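Local coordinates for protein putative pyridoxal phosphate-dependent transferase (PDB 4DQ6) that is a putative transferase that carries bound pyridoxal-5'-phosphate and belongs to the class I and II aminotransferase family, at residues I192-N197 and E227-T232; S129-K132 and E137-I140. All coordinates share one frame; numbering follows the deposited sequence.

Contact 1: residues I192-N197 and E227-T232; sequences ICLKHN and EKNTIT
N229 reaches across to the last turn of helix 183-195, where its side chain comes up against C193 and L194 in a small, loosely packed contact. The CB atom points toward the helix and approaches the isobutyl group of L194, 4.4 Å from CD2. CG makes no closer approach, but its place anti to the backbone N (chi1 -159°) directs ND2 at the backbone between C193 and L194. ND2 advances furthest, to 4.0 Å from L194 N and 4.2 Å from C193 C. It also passes the CB atom of C193 at 4.3 Å. These are van der Waals approaches to the helix. The polar partner of ND2 is V198 O, the carbonyl of the residue that follows N197. N197 has positive phi and is the C-prime residue of a Schellman motif, with its N bonded to L194 O at 3.2 Å and V198 N bonded to C193 O. The amide of N229 is therefore bound just beyond the helix end that it packs against. Backbone bonds between N229 and I200 tie its own chain to strand 199-203, against which C193 also packs through I200. The contact thus sits at one end of two neighbouring parallel strands, with helix 183-195 leading into strand 199-203 and helix 224-228 leading into strand 230-234.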
loop_
_atom_site.group_PDB
_atom_site.type_symbol
_atom_site.label_atom_id
_atom_site.label_comp_id
_atom_site.label_asym_id
_atom_site.label_seq_id
_atom_site.Cartn_x
_atom_site.Cartn_y
_atom_site.Cartn_z
ATOM N N ILE A 192 -19.515 27.127 -10.562
ATOM C CA ILE A 192 -18.706 27.221 -11.774
ATOM C C ILE A 192 -18.469 25.842 -12.384
ATOM O O ILE A 192 -18.663 25.592 -13.548
ATOM C CB ILE A 192 -17.355 27.931 -11.498
ATOM C CG1 ILE A 192 -17.600 29.415 -11.184
ATOM C CG2 ILE A 192 -16.429 27.830 -12.709
ATOM C CD1 ILE A 192 -16.362 30.145 -10.704
ATOM N N CYS A 193 -18.086 24.896 -11.550
ATOM C CA CYS A 193 -17.709 23.592 -12.058
ATOM C C CYS A 193 -18.923 22.825 -12.580
ATOM O O CYS A 193 -18.844 22.219 -13.655
ATOM C CB CYS A 193 -16.992 22.804 -10.979
ATOM S SG CYS A 193 -15.321 23.385 -10.653
ATOM N N LEU A 194 -20.026 22.865 -11.845
ATOM C CA LEU A 194 -21.279 22.247 -12.324
ATOM C C LEU A 194 -21.624 22.807 -13.692
ATOM O O LEU A 194 -22.005 22.045 -14.611
ATOM C CB LEU A 194 -22.427 22.595 -11.388
ATOM C CG LEU A 194 -22.859 21.673 -10.263
ATOM C CD1 LEU A 194 -23.797 22.389 -9.298
ATOM C CD2 LEU A 194 -23.548 20.458 -10.895
ATOM N N LYS A 195 -21.509 24.129 -13.829
ATOM C CA LYS A 195 -21.938 24.812 -15.048
ATOM C C LYS A 195 -21.163 24.302 -16.251
ATOM O O LYS A 195 -21.715 24.152 -17.349
ATOM C CB LYS A 195 -21.742 26.337 -14.897
ATOM C CG LYS A 195 -22.555 27.229 -15.805
ATOM C CD LYS A 195 -22.730 28.606 -15.155
ATOM C CE LYS A 195 -22.482 29.757 -16.106
ATOM N NZ LYS A 195 -23.662 29.940 -17.017
ATOM N N HIS A 196 -19.880 24.036 -16.059
ATOM C CA HIS A 196 -18.972 23.694 -17.132
ATOM C C HIS A 196 -18.685 22.221 -17.202
ATOM O O HIS A 196 -17.808 21.805 -17.923
ATOM C CB HIS A 196 -17.676 24.479 -17.036
ATOM C CG HIS A 196 -17.833 25.954 -17.350
ATOM N ND1 HIS A 196 -17.953 26.429 -18.624
ATOM C CD2 HIS A 196 -17.929 27.056 -16.504
ATOM C CE1 HIS A 196 -18.078 27.773 -18.573
ATOM N NE2 HIS A 196 -18.046 28.152 -17.269
ATOM N N ASN A 197 -19.471 21.439 -16.484
ATOM C CA ASN A 197 -19.355 19.987 -16.435
ATOM C C ASN A 197 -17.962 19.526 -16.037
ATOM O O ASN A 197 -17.401 18.627 -16.673
ATOM C CB ASN A 197 -19.753 19.348 -17.768
ATOM C CG ASN A 197 -21.193 19.659 -18.166
ATOM O OD1 ASN A 197 -21.441 20.416 -19.113
ATOM N ND2 ASN A 197 -22.157 19.062 -17.451
ATOM N N GLU A 227 -22.975 16.911 -4.159
ATOM C CA GLU A 227 -22.697 15.516 -3.814
ATOM C C GLU A 227 -22.476 14.680 -5.066
ATOM O O GLU A 227 -21.591 13.842 -5.104
ATOM C CB GLU A 227 -23.848 14.948 -2.969
ATOM C CG GLU A 227 -23.782 13.459 -2.665
ATOM C CD GLU A 227 -25.005 12.975 -1.913
ATOM O OE1 GLU A 227 -25.064 13.289 -0.702
ATOM O OE2 GLU A 227 -25.891 12.297 -2.531
ATOM N N LYS A 228 -23.283 14.928 -6.097
ATOM C CA LYS A 228 -23.147 14.166 -7.312
ATOM C C LYS A 228 -21.976 14.577 -8.198
ATOM O O LYS A 228 -21.572 13.814 -9.091
ATOM C CB LYS A 228 -24.488 14.172 -8.067
ATOM C CG LYS A 228 -25.559 13.335 -7.343
ATOM C CD LYS A 228 -25.121 11.899 -6.928
ATOM C CE LYS A 228 -25.684 11.501 -5.550
ATOM N NZ LYS A 228 -25.482 10.058 -5.138
ATOM N N ASN A 229 -21.386 15.738 -7.950
ATOM C CA ASN A 229 -20.308 16.200 -8.785
ATOM C C ASN A 229 -18.945 16.249 -8.068
ATOM O O ASN A 229 -18.024 16.854 -8.592
ATOM C CB ASN A 229 -20.615 17.588 -9.293
ATOM C CG ASN A 229 -19.816 17.950 -10.554
ATOM O OD1 ASN A 229 -19.574 17.120 -11.418
ATOM N ND2 ASN A 229 -19.299 19.161 -10.580
ATOM N N THR A 230 -18.874 15.704 -6.865
ATOM C CA THR A 230 -17.666 15.812 -6.002
ATOM C C THR A 230 -17.257 14.421 -5.514
ATOM O O THR A 230 -18.075 13.669 -5.004
ATOM C CB THR A 230 -17.958 16.719 -4.809
ATOM O OG1 THR A 230 -18.495 17.967 -5.298
ATOM C CG2 THR A 230 -16.679 16.976 -3.961
ATOM N N ILE A 231 -15.978 14.085 -5.675
ATOM C CA ILE A 231 -15.371 12.893 -5.089
ATOM C C ILE A 231 -14.426 13.423 -4.000
ATOM O O ILE A 231 -13.725 14.392 -4.239
ATOM C CB ILE A 231 -14.584 12.150 -6.175
ATOM C CG1 ILE A 231 -15.573 11.619 -7.221
ATOM C CG2 ILE A 231 -13.737 11.016 -5.607
ATOM C CD1 ILE A 231 -14.947 11.092 -8.523
ATOM N N THR A 232 -14.470 12.823 -2.821
ATOM C CA THR A 232 -13.763 13.340 -1.635
ATOM C C THR A 232 -12.767 12.376 -1.055
ATOM O O THR A 232 -13.073 11.189 -0.868
ATOM C CB THR A 232 -14.773 13.667 -0.532
ATOM O OG1 THR A 232 -15.830 14.503 -1.080
ATOM C CG2 THR A 232 -14.171 14.436 0.594
#

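Contact 2: residues S129-K132 and E137-I140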
loop_
_atom_site.group_PDB
_atom_site.type_symbol
_atom_site.label_atom_id
_atom_site.label_comp_id
_atom_site.label_asym_id
_atom_site.label_seq_id
_atom_site.Cartn_x
_atom_site.Cartn_y
_atom_site.Cartn_z
ATOM N N SER A 129 2.437 17.461 -9.660
ATOM C CA SER A 129 3.100 16.331 -10.244
ATOM C C SER A 129 2.163 15.203 -10.607
ATOM O O SER A 129 2.429 14.474 -11.569
ATOM C CB SER A 129 4.242 15.838 -9.376
ATOM O OG SER A 129 3.824 15.576 -8.106
ATOM N N VAL A 130 1.084 14.989 -9.848
ATOM C CA VAL A 130 0.207 13.863 -10.156
ATOM C C VAL A 130 -0.479 14.062 -11.508
ATOM O O VAL A 130 -0.681 13.103 -12.246
ATOM C CB VAL A 130 -0.819 13.557 -9.028
ATOM C CG1 VAL A 130 -1.974 14.563 -9.027
ATOM C CG2 VAL A 130 -1.315 12.095 -9.166
ATOM N N VAL A 131 -0.721 15.309 -11.890
ATOM C CA VAL A 131 -1.340 15.572 -13.178
ATOM C C VAL A 131 -0.340 15.308 -14.321
ATOM O O VAL A 131 -0.644 14.592 -15.308
ATOM C CB VAL A 131 -1.922 17.006 -13.216
ATOM C CG1 VAL A 131 -2.326 17.397 -14.647
ATOM C CG2 VAL A 131 -3.093 17.123 -12.207
ATOM N N LYS A 132 0.865 15.826 -14.125
ATOM C CA LYS A 132 1.953 15.700 -15.088
ATOM C C LYS A 132 2.437 14.259 -15.256
ATOM O O LYS A 132 2.724 13.795 -16.396
ATOM C CB LYS A 132 3.107 16.605 -14.717
ATOM C CG LYS A 132 2.716 18.071 -14.853
ATOM C CD LYS A 132 3.835 19.014 -14.473
ATOM C CE LYS A 132 3.468 20.452 -14.880
ATOM N NZ LYS A 132 4.324 21.390 -14.102
ATOM N N GLU A 137 -2.696 17.529 -18.906
ATOM C CA GLU A 137 -2.248 18.920 -19.025
ATOM C C GLU A 137 -2.691 19.704 -17.789
ATOM O O GLU A 137 -3.863 19.794 -17.510
ATOM C CB GLU A 137 -2.833 19.617 -20.245
ATOM C CG GLU A 137 -2.323 21.045 -20.372
ATOM C CD GLU A 137 -2.784 21.826 -21.606
ATOM O OE1 GLU A 137 -3.354 21.251 -22.549
ATOM O OE2 GLU A 137 -2.571 23.067 -21.609
ATOM N N LEU A 138 -1.731 20.275 -17.090
ATOM C CA LEU A 138 -2.005 20.997 -15.836
ATOM C C LEU A 138 -2.388 22.420 -16.137
ATOM O O LEU A 138 -1.633 23.139 -16.822
ATOM C CB LEU A 138 -0.765 21.012 -14.948
ATOM C CG LEU A 138 -1.009 21.590 -13.538
ATOM C CD1 LEU A 138 -2.066 20.822 -12.718
ATOM C CD2 LEU A 138 0.335 21.744 -12.813
ATOM N N ILE A 139 -3.541 22.851 -15.641
ATOM C CA ILE A 139 -3.973 24.275 -15.757
ATOM C C ILE A 139 -3.956 24.805 -14.322
ATOM O O ILE A 139 -4.438 24.120 -13.417
ATOM C CB ILE A 139 -5.382 24.410 -16.336
ATOM C CG1 ILE A 139 -5.482 23.722 -17.721
ATOM C CG2 ILE A 139 -5.746 25.902 -16.420
ATOM C CD1 ILE A 139 -4.529 24.250 -18.744
ATOM N N ILE A 140 -3.292 25.939 -14.106
ATOM C CA ILE A 140 -3.166 26.498 -12.739
ATOM C C ILE A 140 -3.946 27.819 -12.713
ATOM O O ILE A 140 -3.696 28.713 -13.544
ATOM C CB ILE A 140 -1.706 26.764 -12.390
ATOM C CG1 ILE A 140 -0.849 25.505 -12.631
ATOM C CG2 ILE A 140 -1.609 27.346 -10.959
ATOM C CD1 ILE A 140 0.655 25.654 -12.484
#
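V131 and L138 meet with their side chains crossing at about a right angle in the gap between helix 126-133 and strand 137-140. The two branches of V131 divide the work. CG1, anti to the backbone N (chi1 169°), reaches over the strand backbone, 3.8 Å from both L138 N and L138 CA and 3.9 Å from E137 C. CG2, beside the backbone N, turns instead to the end of the leucine and lies 3.9 Å from L138 CD1. CD1 also approaches V131 CB, so this methyl rests against the branch point of the valine. L138 sets its own CG anti to the backbone N (chi1 -173°), which lays CG along the face of the helix; CD1 then bends back onto V131. The second torsion, chi2 60°, splits the two methyls between neighbours: while CD1 is taken by V131, CD2 meets the aliphatic part of K132, 4.0 Å from CE. The lysine chain is extended beyond CG and crosses the leucine obliquely, adding a hydrocarbon flank at the exposed edge, while its NZ is hydrogen-bonded to N128 OD1, one turn earlier on the helix. V131 also touches I117 and L138 touches I119, both of strand 116-119, so the small apolar cluster spans two adjacent strands. V130, one residue earlier, faces helix 99-110 and packs on R267 of the second subunit. Such packing of a helix on its strands is that of a beta-alpha-beta crossover, here strand 116-119, helix 126-133 and strand 137-140, at one edge of the seven-stranded mixed sheet characteristic of the large domain of fold type I pyridoxal-phosphate enzymes.

Both contacts reach the same seven-stranded mixed sheet, but at different places: their centres lie 19 Å apart and their nearest atoms about 11 Å, so they do not touch. Contact 2 comes first along the chain and closes before contact 1 opens. It packs helix 126-133 on strand 137-140, outermost within this chain, whereas contact 1 sets N229, just before strand 230-234, against the end of helix 183-195; strands 199-203, 165-171 and 116-119 lie between. The sheet domain also holds bound pyridoxal-5'-phosphate: Y124 of its pocket precedes helix 126-133, the V131 side chain is about 13 Å from the cofactor, and D203 lies at the far end of strand 199-203 from contact 1.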